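Local coordinates for ABC transporter, substrate binding protein (Mannopine) (Agrobacterium fabrum, PDB 5L9S) that acts as the periplasmic solute-binding component of an ABC transporter, probably for mannopine uptake, and is captured here in the open, unliganded state, at residues Q3-A8 against T58-L63; A139-N144 against V185-R190; F167-D172 against A307-A312. All coordinates share one frame; numbering follows the deposited sequence.

Contact 1 (Q3-A8 against T58-L63)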
loop_
_atom_site.group_PDB
_atom_site.type_symbol
_atom_site.label_atom_id
_atom_site.label_comp_id
_atom_site.label_asym_id
_atom_site.label_seq_id
_atom_site.Cartn_x
_atom_site.Cartn_y
_atom_site.Cartn_z
ATOM N N GLN A 3 -0.654 -27.459 -18.283
ATOM C CA GLN A 3 -0.383 -26.593 -17.144
ATOM C C GLN A 3 -0.998 -25.217 -17.208
ATOM O O GLN A 3 -0.983 -24.554 -18.246
ATOM C CB GLN A 3 1.124 -26.488 -16.862
ATOM C CG GLN A 3 1.746 -27.741 -16.213
ATOM C CD GLN A 3 0.768 -28.673 -15.508
ATOM O OE1 GLN A 3 0.451 -29.771 -16.001
ATOM N NE2 GLN A 3 0.266 -28.263 -14.341
ATOM N N ARG A 4 -1.529 -24.803 -16.047
ATOM C CA ARG A 4 -2.203 -23.538 -15.768
ATOM C C ARG A 4 -1.999 -23.101 -14.308
ATOM O O ARG A 4 -1.482 -23.872 -13.487
ATOM C CB ARG A 4 -3.701 -23.593 -16.138
ATOM C CG ARG A 4 -4.494 -24.720 -15.486
ATOM C CD ARG A 4 -5.919 -24.802 -15.994
ATOM N NE ARG A 4 -6.879 -24.777 -14.890
ATOM C CZ ARG A 4 -8.020 -24.090 -14.889
ATOM N NH1 ARG A 4 -8.375 -23.372 -15.951
ATOM N NH2 ARG A 4 -8.819 -24.123 -13.828
ATOM N N VAL A 5 -2.347 -21.817 -14.024
ATOM C CA VAL A 5 -2.309 -21.158 -12.708
ATOM C C VAL A 5 -3.556 -20.302 -12.619
ATOM O O VAL A 5 -3.814 -19.521 -13.537
ATOM C CB VAL A 5 -1.077 -20.244 -12.439
ATOM C CG1 VAL A 5 -1.013 -19.861 -10.971
ATOM C CG2 VAL A 5 0.230 -20.877 -12.865
ATOM N N VAL A 6 -4.286 -20.388 -11.498
ATOM C CA VAL A 6 -5.463 -19.549 -11.286
ATOM C C VAL A 6 -5.160 -18.519 -10.191
ATOM O O VAL A 6 -4.841 -18.892 -9.067
ATOM C CB VAL A 6 -6.798 -20.327 -11.091
ATOM C CG1 VAL A 6 -6.662 -21.493 -10.141
ATOM C CG2 VAL A 6 -7.951 -19.393 -10.709
ATOM N N ILE A 7 -5.209 -17.230 -10.555
ATOM C CA ILE A 7 -4.944 -16.100 -9.674
ATOM C C ILE A 7 -6.178 -15.188 -9.576
ATOM O O ILE A 7 -6.798 -14.892 -10.602
ATOM C CB ILE A 7 -3.622 -15.321 -10.064
ATOM C CG1 ILE A 7 -3.250 -14.232 -9.006
ATOM C CG2 ILE A 7 -3.663 -14.738 -11.485
ATOM C CD1 ILE A 7 -1.819 -13.706 -9.049
ATOM N N ALA A 8 -6.511 -14.720 -8.344
ATOM C CA ALA A 8 -7.618 -13.788 -8.126
ATOM C C ALA A 8 -7.092 -12.378 -7.833
ATOM O O ALA A 8 -6.157 -12.208 -7.047
ATOM C CB ALA A 8 -8.514 -14.268 -7.009
ATOM N N THR A 58 -10.188 -24.143 -5.879
ATOM C CA THR A 58 -10.194 -23.820 -7.291
ATOM C C THR A 58 -9.016 -22.918 -7.628
ATOM O O THR A 58 -8.368 -23.133 -8.647
ATOM C CB THR A 58 -11.560 -23.283 -7.718
ATOM O OG1 THR A 58 -12.534 -24.309 -7.501
ATOM C CG2 THR A 58 -11.603 -22.868 -9.199
ATOM N N TRP A 59 -8.702 -21.970 -6.734
ATOM C CA TRP A 59 -7.681 -20.932 -6.871
ATOM C C TRP A 59 -6.320 -21.342 -6.307
ATOM O O TRP A 59 -6.251 -22.083 -5.327
ATOM C CB TRP A 59 -8.142 -19.637 -6.195
ATOM C CG TRP A 59 -9.441 -19.039 -6.646
ATOM C CD1 TRP A 59 -10.239 -19.446 -7.674
ATOM C CD2 TRP A 59 -10.083 -17.895 -6.067
ATOM N NE1 TRP A 59 -11.348 -18.637 -7.762
ATOM C CE2 TRP A 59 -11.272 -17.668 -6.797
ATOM C CE3 TRP A 59 -9.759 -17.029 -4.994
ATOM C CZ2 TRP A 59 -12.154 -16.630 -6.479
ATOM C CZ3 TRP A 59 -10.621 -15.983 -4.693
ATOM C CH2 TRP A 59 -11.792 -15.779 -5.442
ATOM N N ASP A 60 -5.239 -20.849 -6.931
ATOM C CA ASP A 60 -3.858 -21.097 -6.537
ATOM C C ASP A 60 -3.289 -19.885 -5.794
ATOM O O ASP A 60 -2.575 -20.036 -4.796
ATOM C CB ASP A 60 -2.993 -21.368 -7.781
ATOM C CG ASP A 60 -3.369 -22.614 -8.545
ATOM O OD1 ASP A 60 -3.141 -23.711 -8.026
ATOM O OD2 ASP A 60 -3.832 -22.489 -9.691
ATOM N N LEU A 61 -3.560 -18.677 -6.332
ATOM C CA LEU A 61 -3.056 -17.407 -5.810
ATOM C C LEU A 61 -4.139 -16.361 -5.761
ATOM O O LEU A 61 -5.077 -16.412 -6.546
ATOM C CB LEU A 61 -1.909 -16.874 -6.696
ATOM C CG LEU A 61 -0.640 -17.700 -6.856
ATOM C CD1 LEU A 61 0.158 -17.221 -8.042
ATOM C CD2 LEU A 61 0.210 -17.676 -5.605
ATOM N N TYR A 62 -3.989 -15.397 -4.857
ATOM C CA TYR A 62 -4.849 -14.217 -4.747
ATOM C C TYR A 62 -4.073 -13.030 -4.183
ATOM O O TYR A 62 -3.074 -13.224 -3.480
ATOM C CB TYR A 62 -6.173 -14.479 -4.000
ATOM C CG TYR A 62 -6.082 -14.591 -2.494
ATOM C CD1 TYR A 62 -5.688 -15.778 -1.884
ATOM C CD2 TYR A 62 -6.440 -13.522 -1.672
ATOM C CE1 TYR A 62 -5.630 -15.897 -0.490
ATOM C CE2 TYR A 62 -6.370 -13.624 -0.280
ATOM C CZ TYR A 62 -5.981 -14.820 0.307
ATOM O OH TYR A 62 -5.905 -14.939 1.674
ATOM N N LEU A 63 -4.488 -11.811 -4.537
ATOM C CA LEU A 63 -3.849 -10.613 -4.000
ATOM C C LEU A 63 -4.658 -10.081 -2.824
ATOM O O LEU A 63 -5.884 -10.140 -2.838
ATOM C CB LEU A 63 -3.705 -9.504 -5.069
ATOM C CG LEU A 63 -2.953 -9.845 -6.360
ATOM C CD1 LEU A 63 -3.081 -8.718 -7.358
ATOM C CD2 LEU A 63 -1.476 -10.133 -6.103
#

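Contact 2 (A139-N144 against V185-R190)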
loop_
_atom_site.group_PDB
_atom_site.type_symbol
_atom_site.label_atom_id
_atom_site.label_comp_id
_atom_site.label_asym_id
_atom_site.label_seq_id
_atom_site.Cartn_x
_atom_site.Cartn_y
_atom_site.Cartn_z
ATOM N N ALA A 139 -6.842 24.955 6.084
ATOM C CA ALA A 139 -7.627 23.819 6.516
ATOM C C ALA A 139 -6.851 22.510 6.287
ATOM O O ALA A 139 -6.166 22.379 5.259
ATOM C CB ALA A 139 -8.926 23.814 5.741
ATOM N N ARG A 140 -6.912 21.570 7.274
ATOM C CA ARG A 140 -6.268 20.260 7.141
ATOM C C ARG A 140 -7.283 19.218 6.660
ATOM O O ARG A 140 -8.489 19.428 6.720
ATOM C CB ARG A 140 -5.554 19.747 8.429
ATOM C CG ARG A 140 -4.729 20.723 9.273
ATOM C CD ARG A 140 -3.355 21.052 8.746
ATOM N NE ARG A 140 -3.384 22.416 8.247
ATOM C CZ ARG A 140 -2.395 23.298 8.273
ATOM N NH1 ARG A 140 -1.218 22.976 8.791
ATOM N NH2 ARG A 140 -2.584 24.514 7.803
ATOM N N SER A 141 -6.783 18.093 6.191
ATOM C CA SER A 141 -7.592 16.969 5.727
ATOM C C SER A 141 -6.924 15.660 6.089
ATOM O O SER A 141 -5.711 15.510 5.912
ATOM C CB SER A 141 -7.833 17.053 4.223
ATOM O OG SER A 141 -8.515 15.901 3.753
ATOM N N PHE A 142 -7.705 14.725 6.641
ATOM C CA PHE A 142 -7.206 13.394 6.985
ATOM C C PHE A 142 -8.224 12.399 6.522
ATOM O O PHE A 142 -9.406 12.733 6.565
ATOM C CB PHE A 142 -7.060 13.221 8.506
ATOM C CG PHE A 142 -5.791 13.715 9.139
ATOM C CD1 PHE A 142 -4.587 13.055 8.928
ATOM C CD2 PHE A 142 -5.805 14.811 9.994
ATOM C CE1 PHE A 142 -3.408 13.507 9.527
ATOM C CE2 PHE A 142 -4.626 15.264 10.592
ATOM C CZ PHE A 142 -3.436 14.603 10.362
ATOM N N PRO A 143 -7.839 11.146 6.169
ATOM C CA PRO A 143 -8.873 10.150 5.841
ATOM C C PRO A 143 -9.687 9.764 7.067
ATOM O O PRO A 143 -9.215 9.803 8.208
ATOM C CB PRO A 143 -8.090 8.952 5.330
ATOM C CG PRO A 143 -6.728 9.104 5.864
ATOM C CD PRO A 143 -6.479 10.570 6.074
ATOM N N ASN A 144 -10.930 9.446 6.820
ATOM C CA ASN A 144 -11.843 8.969 7.833
ATOM C C ASN A 144 -12.473 7.677 7.348
ATOM O O ASN A 144 -13.644 7.619 6.951
ATOM C CB ASN A 144 -12.863 10.023 8.277
ATOM C CG ASN A 144 -13.938 9.479 9.194
ATOM O OD1 ASN A 144 -13.664 8.739 10.158
ATOM N ND2 ASN A 144 -15.185 9.770 8.856
ATOM N N VAL A 185 -9.164 20.609 10.975
ATOM C CA VAL A 185 -9.531 19.548 10.031
ATOM C C VAL A 185 -10.940 19.775 9.507
ATOM O O VAL A 185 -11.910 19.475 10.197
ATOM C CB VAL A 185 -9.305 18.113 10.570
ATOM C CG1 VAL A 185 -9.445 17.089 9.455
ATOM C CG2 VAL A 185 -7.942 17.982 11.225
ATOM N N GLN A 186 -11.044 20.367 8.306
ATOM C CA GLN A 186 -12.331 20.687 7.667
ATOM C C GLN A 186 -12.815 19.538 6.778
ATOM O O GLN A 186 -14.012 19.451 6.491
ATOM C CB GLN A 186 -12.254 21.990 6.842
ATOM C CG GLN A 186 -11.652 23.212 7.554
ATOM C CD GLN A 186 -12.499 23.883 8.596
ATOM O OE1 GLN A 186 -12.043 24.114 9.722
ATOM N NE2 GLN A 186 -13.704 24.287 8.228
ATOM N N VAL A 187 -11.884 18.657 6.345
ATOM C CA VAL A 187 -12.180 17.533 5.465
ATOM C C VAL A 187 -11.762 16.198 6.107
ATOM O O VAL A 187 -10.591 15.993 6.429
ATOM C CB VAL A 187 -11.559 17.742 4.028
ATOM C CG1 VAL A 187 -11.754 16.512 3.137
ATOM C CG2 VAL A 187 -12.108 18.995 3.342
ATOM N N TRP A 188 -12.721 15.293 6.261
ATOM C CA TRP A 188 -12.500 13.936 6.741
ATOM C C TRP A 188 -12.942 13.049 5.594
ATOM O O TRP A 188 -14.098 12.617 5.546
ATOM C CB TRP A 188 -13.321 13.662 7.998
ATOM C CG TRP A 188 -12.829 14.353 9.228
ATOM C CD1 TRP A 188 -13.437 15.381 9.881
ATOM C CD2 TRP A 188 -11.660 14.015 10.001
ATOM N NE1 TRP A 188 -12.713 15.721 11.002
ATOM C CE2 TRP A 188 -11.633 14.881 11.114
ATOM C CE3 TRP A 188 -10.657 13.038 9.881
ATOM C CZ2 TRP A 188 -10.614 14.838 12.074
ATOM C CZ3 TRP A 188 -9.666 12.977 10.851
ATOM C CH2 TRP A 188 -9.644 13.879 11.923
ATOM N N TRP A 189 -12.056 12.867 4.615
ATOM C CA TRP A 189 -12.366 12.109 3.397
ATOM C C TRP A 189 -12.486 10.585 3.613
ATOM O O TRP A 189 -11.621 9.944 4.207
ATOM C CB TRP A 189 -11.383 12.433 2.252
ATOM C CG TRP A 189 -9.937 12.052 2.472
ATOM C CD1 TRP A 189 -8.948 12.864 2.942
ATOM C CD2 TRP A 189 -9.295 10.835 2.059
ATOM N NE1 TRP A 189 -7.737 12.226 2.870
ATOM C CE2 TRP A 189 -7.921 10.971 2.349
ATOM C CE3 TRP A 189 -9.753 9.615 1.520
ATOM C CZ2 TRP A 189 -6.998 9.938 2.119
ATOM C CZ3 TRP A 189 -8.836 8.603 1.276
ATOM C CH2 TRP A 189 -7.478 8.767 1.581
ATOM N N ARG A 190 -13.560 10.004 3.083
ATOM C CA ARG A 190 -13.775 8.564 3.193
ATOM C C ARG A 190 -13.316 7.860 1.909
ATOM O O ARG A 190 -12.833 6.722 1.958
ATOM C CB ARG A 190 -15.234 8.254 3.565
ATOM C CG ARG A 190 -15.417 6.841 4.095
ATOM C CD ARG A 190 -16.499 6.706 5.151
ATOM N NE ARG A 190 -16.046 5.866 6.261
ATOM C CZ ARG A 190 -15.889 4.543 6.207
ATOM N NH1 ARG A 190 -16.150 3.879 5.086
ATOM N NH2 ARG A 190 -15.465 3.877 7.271
#

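Contact 3 (F167-D172 against A307-A312)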
loop_
_atom_site.group_PDB
_atom_site.type_symbol
_atom_site.label_atom_id
_atom_site.label_comp_id
_atom_site.label_asym_id
_atom_site.label_seq_id
_atom_site.Cartn_x
_atom_site.Cartn_y
_atom_site.Cartn_z
ATOM N N PHE A 167 6.613 2.056 16.292
ATOM C CA PHE A 167 5.836 0.881 16.723
ATOM C C PHE A 167 6.474 0.212 17.957
ATOM O O PHE A 167 7.691 0.019 17.945
ATOM C CB PHE A 167 5.659 -0.126 15.580
ATOM C CG PHE A 167 4.701 0.313 14.504
ATOM C CD1 PHE A 167 3.336 0.092 14.635
ATOM C CD2 PHE A 167 5.168 0.895 13.330
ATOM C CE1 PHE A 167 2.451 0.483 13.629
ATOM C CE2 PHE A 167 4.286 1.261 12.310
ATOM C CZ PHE A 167 2.932 1.056 12.468
ATOM N N PRO A 168 5.716 -0.132 19.036
ATOM C CA PRO A 168 4.248 -0.013 19.236
ATOM C C PRO A 168 3.724 1.426 19.388
ATOM O O PRO A 168 4.343 2.231 20.097
ATOM C CB PRO A 168 4.000 -0.864 20.499
ATOM C CG PRO A 168 5.272 -0.781 21.254
ATOM C CD PRO A 168 6.354 -0.771 20.204
ATOM N N LEU A 169 2.584 1.743 18.722
ATOM C CA LEU A 169 1.986 3.080 18.755
ATOM C C LEU A 169 1.443 3.457 20.123
ATOM O O LEU A 169 0.640 2.716 20.701
ATOM C CB LEU A 169 0.872 3.267 17.698
ATOM C CG LEU A 169 1.146 3.003 16.208
ATOM C CD1 LEU A 169 -0.082 3.359 15.383
ATOM C CD2 LEU A 169 2.306 3.815 15.698
ATOM N N ASP A 170 1.860 4.638 20.620
ATOM C CA ASP A 170 1.391 5.229 21.879
ATOM C C ASP A 170 0.047 5.918 21.533
ATOM O O ASP A 170 0.019 7.102 21.186
ATOM C CB ASP A 170 2.453 6.230 22.383
ATOM C CG ASP A 170 2.230 6.869 23.747
ATOM O OD1 ASP A 170 1.100 6.782 24.273
ATOM O OD2 ASP A 170 3.153 7.545 24.236
ATOM N N VAL A 171 -1.043 5.131 21.535
ATOM C CA VAL A 171 -2.411 5.529 21.155
ATOM C C VAL A 171 -2.945 6.710 21.986
ATOM O O VAL A 171 -3.637 7.580 21.442
ATOM C CB VAL A 171 -3.371 4.309 21.175
ATOM C CG1 VAL A 171 -4.780 4.687 20.722
ATOM C CG2 VAL A 171 -2.822 3.193 20.291
ATOM N N ASP A 172 -2.603 6.749 23.285
ATOM C CA ASP A 172 -3.006 7.832 24.180
ATOM C C ASP A 172 -2.387 9.158 23.758
ATOM O O ASP A 172 -3.095 10.162 23.683
ATOM C CB ASP A 172 -2.679 7.489 25.642
ATOM C CG ASP A 172 -3.570 6.397 26.209
ATOM O OD1 ASP A 172 -4.802 6.466 25.996
ATOM O OD2 ASP A 172 -3.041 5.495 26.902
ATOM N N ALA A 307 2.639 -5.035 10.534
ATOM C CA ALA A 307 1.403 -5.790 10.355
ATOM C C ALA A 307 1.008 -6.554 11.616
ATOM O O ALA A 307 -0.180 -6.629 11.919
ATOM C CB ALA A 307 1.529 -6.739 9.172
ATOM N N GLN A 308 1.994 -7.086 12.371
ATOM C CA GLN A 308 1.703 -7.839 13.595
ATOM C C GLN A 308 0.970 -6.983 14.623
ATOM O O GLN A 308 -0.030 -7.445 15.178
ATOM C CB GLN A 308 2.972 -8.438 14.220
ATOM C CG GLN A 308 3.402 -9.778 13.635
ATOM C CD GLN A 308 4.674 -10.299 14.262
ATOM O OE1 GLN A 308 5.301 -9.656 15.116
ATOM N NE2 GLN A 308 5.101 -11.470 13.820
ATOM N N TRP A 309 1.458 -5.737 14.868
ATOM C CA TRP A 309 0.879 -4.803 15.827
ATOM C C TRP A 309 -0.500 -4.287 15.393
ATOM O O TRP A 309 -1.436 -4.307 16.200
ATOM C CB TRP A 309 1.849 -3.650 16.138
ATOM C CG TRP A 309 1.377 -2.730 17.233
ATOM C CD1 TRP A 309 1.695 -2.805 18.556
ATOM C CD2 TRP A 309 0.452 -1.635 17.101
ATOM N NE1 TRP A 309 1.045 -1.810 19.256
ATOM C CE2 TRP A 309 0.276 -1.078 18.390
ATOM C CE3 TRP A 309 -0.231 -1.056 16.015
ATOM C CZ2 TRP A 309 -0.555 0.024 18.622
ATOM C CZ3 TRP A 309 -1.080 0.011 16.251
ATOM C CH2 TRP A 309 -1.239 0.539 17.543
ATOM N N ILE A 310 -0.628 -3.825 14.134
ATOM C CA ILE A 310 -1.897 -3.312 13.592
ATOM C C ILE A 310 -3.042 -4.344 13.743
ATOM O O ILE A 310 -4.127 -3.972 14.205
ATOM C CB ILE A 310 -1.746 -2.775 12.135
ATOM C CG1 ILE A 310 -0.750 -1.587 12.092
ATOM C CG2 ILE A 310 -3.120 -2.368 11.546
ATOM C CD1 ILE A 310 -0.097 -1.376 10.789
ATOM N N ASN A 311 -2.781 -5.634 13.399
ATOM C CA ASN A 311 -3.774 -6.713 13.488
ATOM C C ASN A 311 -4.176 -7.020 14.910
ATOM O O ASN A 311 -5.361 -7.227 15.179
ATOM C CB ASN A 311 -3.307 -7.975 12.786
ATOM C CG ASN A 311 -3.434 -7.898 11.297
ATOM O OD1 ASN A 311 -4.548 -7.893 10.721
ATOM N ND2 ASN A 311 -2.282 -7.832 10.648
ATOM N N ALA A 312 -3.202 -7.043 15.819
ATOM C CA ALA A 312 -3.453 -7.294 17.235
ATOM C C ALA A 312 -4.235 -6.166 17.909
ATOM O O ALA A 312 -5.053 -6.451 18.799
ATOM C CB ALA A 312 -2.142 -7.521 17.973
#

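Contact 1 (Q3-A8 against T58-L63)
Asp60 meets Val6 with both its backbone and its side chain, just before the parallel strands 4-9 and 61-65 settle into register. Asp60 CB lies 3.3 Å from Val6 O and brushes CG1 of Val5. With CG set beside its own backbone N (chi1 -64°), the carboxylate turns back along the neighbouring strand, where Asp60 OD2 accepts from Val6 N at 2.8 Å through its anti lone pair, the bond nearly straight at the hydrogen (166°). The other tip, OD1, takes the backbone N-H of Asn246. Val6 O in turn receives two donors: Leu61 N lies in its carbonyl plane and Asp60 N is tilted from it. Regular parallel pairing follows, from Ala8 N to Leu61 O at 2.9 Å and from Leu63 N to Ala8 O at 3.0 Å. On one side of the sheet Ala8 CB sits over the six-membered ring of Trp59 in a CH-pi contact, 3.8 Å from its centroid; on the other, Ile7 CG1 rests on Leu61 CB. Buried and gripped at both oxygens by main-chain N-H groups, the carboxylate probably stays ionised, and it stands in for a backbone acceptor at the start of the pairing.

Contact 2 (A139-N144 against V185-R190)
Backbone hydrogen bonds join Arg140 to Gln186 and Phe142 to Val187, pairing strands 140-143 and 185-189 in parallel. Gln186 N donates to Arg140 O at 3.2 Å in a rather bent bond, while Phe142 N reaches Val187 O at 3.2 Å. Arg140 faces Val185 but Ser141 already faces Val187, so the register slips by one residue: a beta bulge. The shortest bond comes at the far end, where Asn144 N meets Trp189 O at 2.7 Å, nearly straight at the hydrogen (169°) although the donor stands well above the carbonyl plane.

Aromatic contacts take over among the side chains. Pro143 CB lies over the six-membered ring of Trp189, 3.6 Å from its centroid, in a CH-pi contact. With CG between the backbone N and the carbonyl carbon (chi1 64°), the indole lies alongside the proline, and its NE1 is held by Gln208 O. Ser141 OG, weakly hydrogen-bonded to Val187 O, touches the same ring's edge in plane, 3.2 Å from Trp189 CD1. On the sheet's other side Phe142 CB meets Trp188 CZ3, and Val185 CG2 the Phe142 ring edge. Helices 149-158 and 171-181 link the two parallel strands, the beta-alpha-beta crossover characteristic of periplasmic binding protein lobes.

Contact 3 (F167-D172 against A307-A312)
Trp309, projecting from the start of helix 307-325, meets Phe167, Pro168, Leu169 and Val171, and so touches nearly the whole approach to helix 171-181 with one side chain. Its CG lies anti to the backbone N (chi1 -174°), which carries the indole out from the helix and across the other segment.

The aromatic interaction is an offset edge-to-face pair. Phe167 presents its edge to the face of the indole; the ring planes stand at 65° and the centroid of the six-membered ring lies 5.8 Å from that of Phe167. The nearest atoms of the pair are Phe167 CE1 and Trp309 CE3, at 3.9 Å.

Aliphatic groups supply the rest. Leu169 CG lies over the face of the six-membered ring in a CH-pi contact, 4.0 Å from the centroid, while Leu169 CB approaches Trp309 CH2 to 3.5 Å. At the five-membered end Pro168, which follows a cis peptide bond, sets its CB 3.6 Å from Trp309 CD1. Val171 CG2 comes to the edge of the indole, near its plane, at Trp309 CH2, and Ile310 CG1 adds a touch to Phe167 CE1.

Between these two segments the contact is apolar; the hydrogen bonds run within each. Asn311 ND2 donates back to Ala307 O at 2.7 Å and also bonds Ile67 O, and Asn311 N reaches Ala307 O from the opposite face of its carbonyl plane. Asp170, at the N-cap of helix 171-181, makes a weak bond through OD1 to Arg173 N.

Around this junction, helix 149-158 brings Trp149 against Phe167 and Ile310 and Leu156 against Leu169. Farther along helix 307-325, Leu317 packs on both Val171 and Trp309, and Arg320 forms a salt bridge with Asp172, so the C-terminal helix continues beside the start of helix 171-181.

Contacts 1 and 2 both pair parallel strands, and both reach the same branched sheet, but on opposite sides of the chain's centre, about 38 Å apart between centres. Contact 1 is the more deeply buried and is begun by a carboxylate; contact 2 is only partly buried, with a bulge, some long or bent bonds and bulky aromatic residues. Contact 3, also partly buried, belongs to helices and a loop, and relies on apolar and aromatic packing where the strands rely on main-chain bonding. It is tied to contact 2 through the chain, since helix 171-181 is followed by strand 185-189, yet the nearest atoms of the two remain about 12 Å apart.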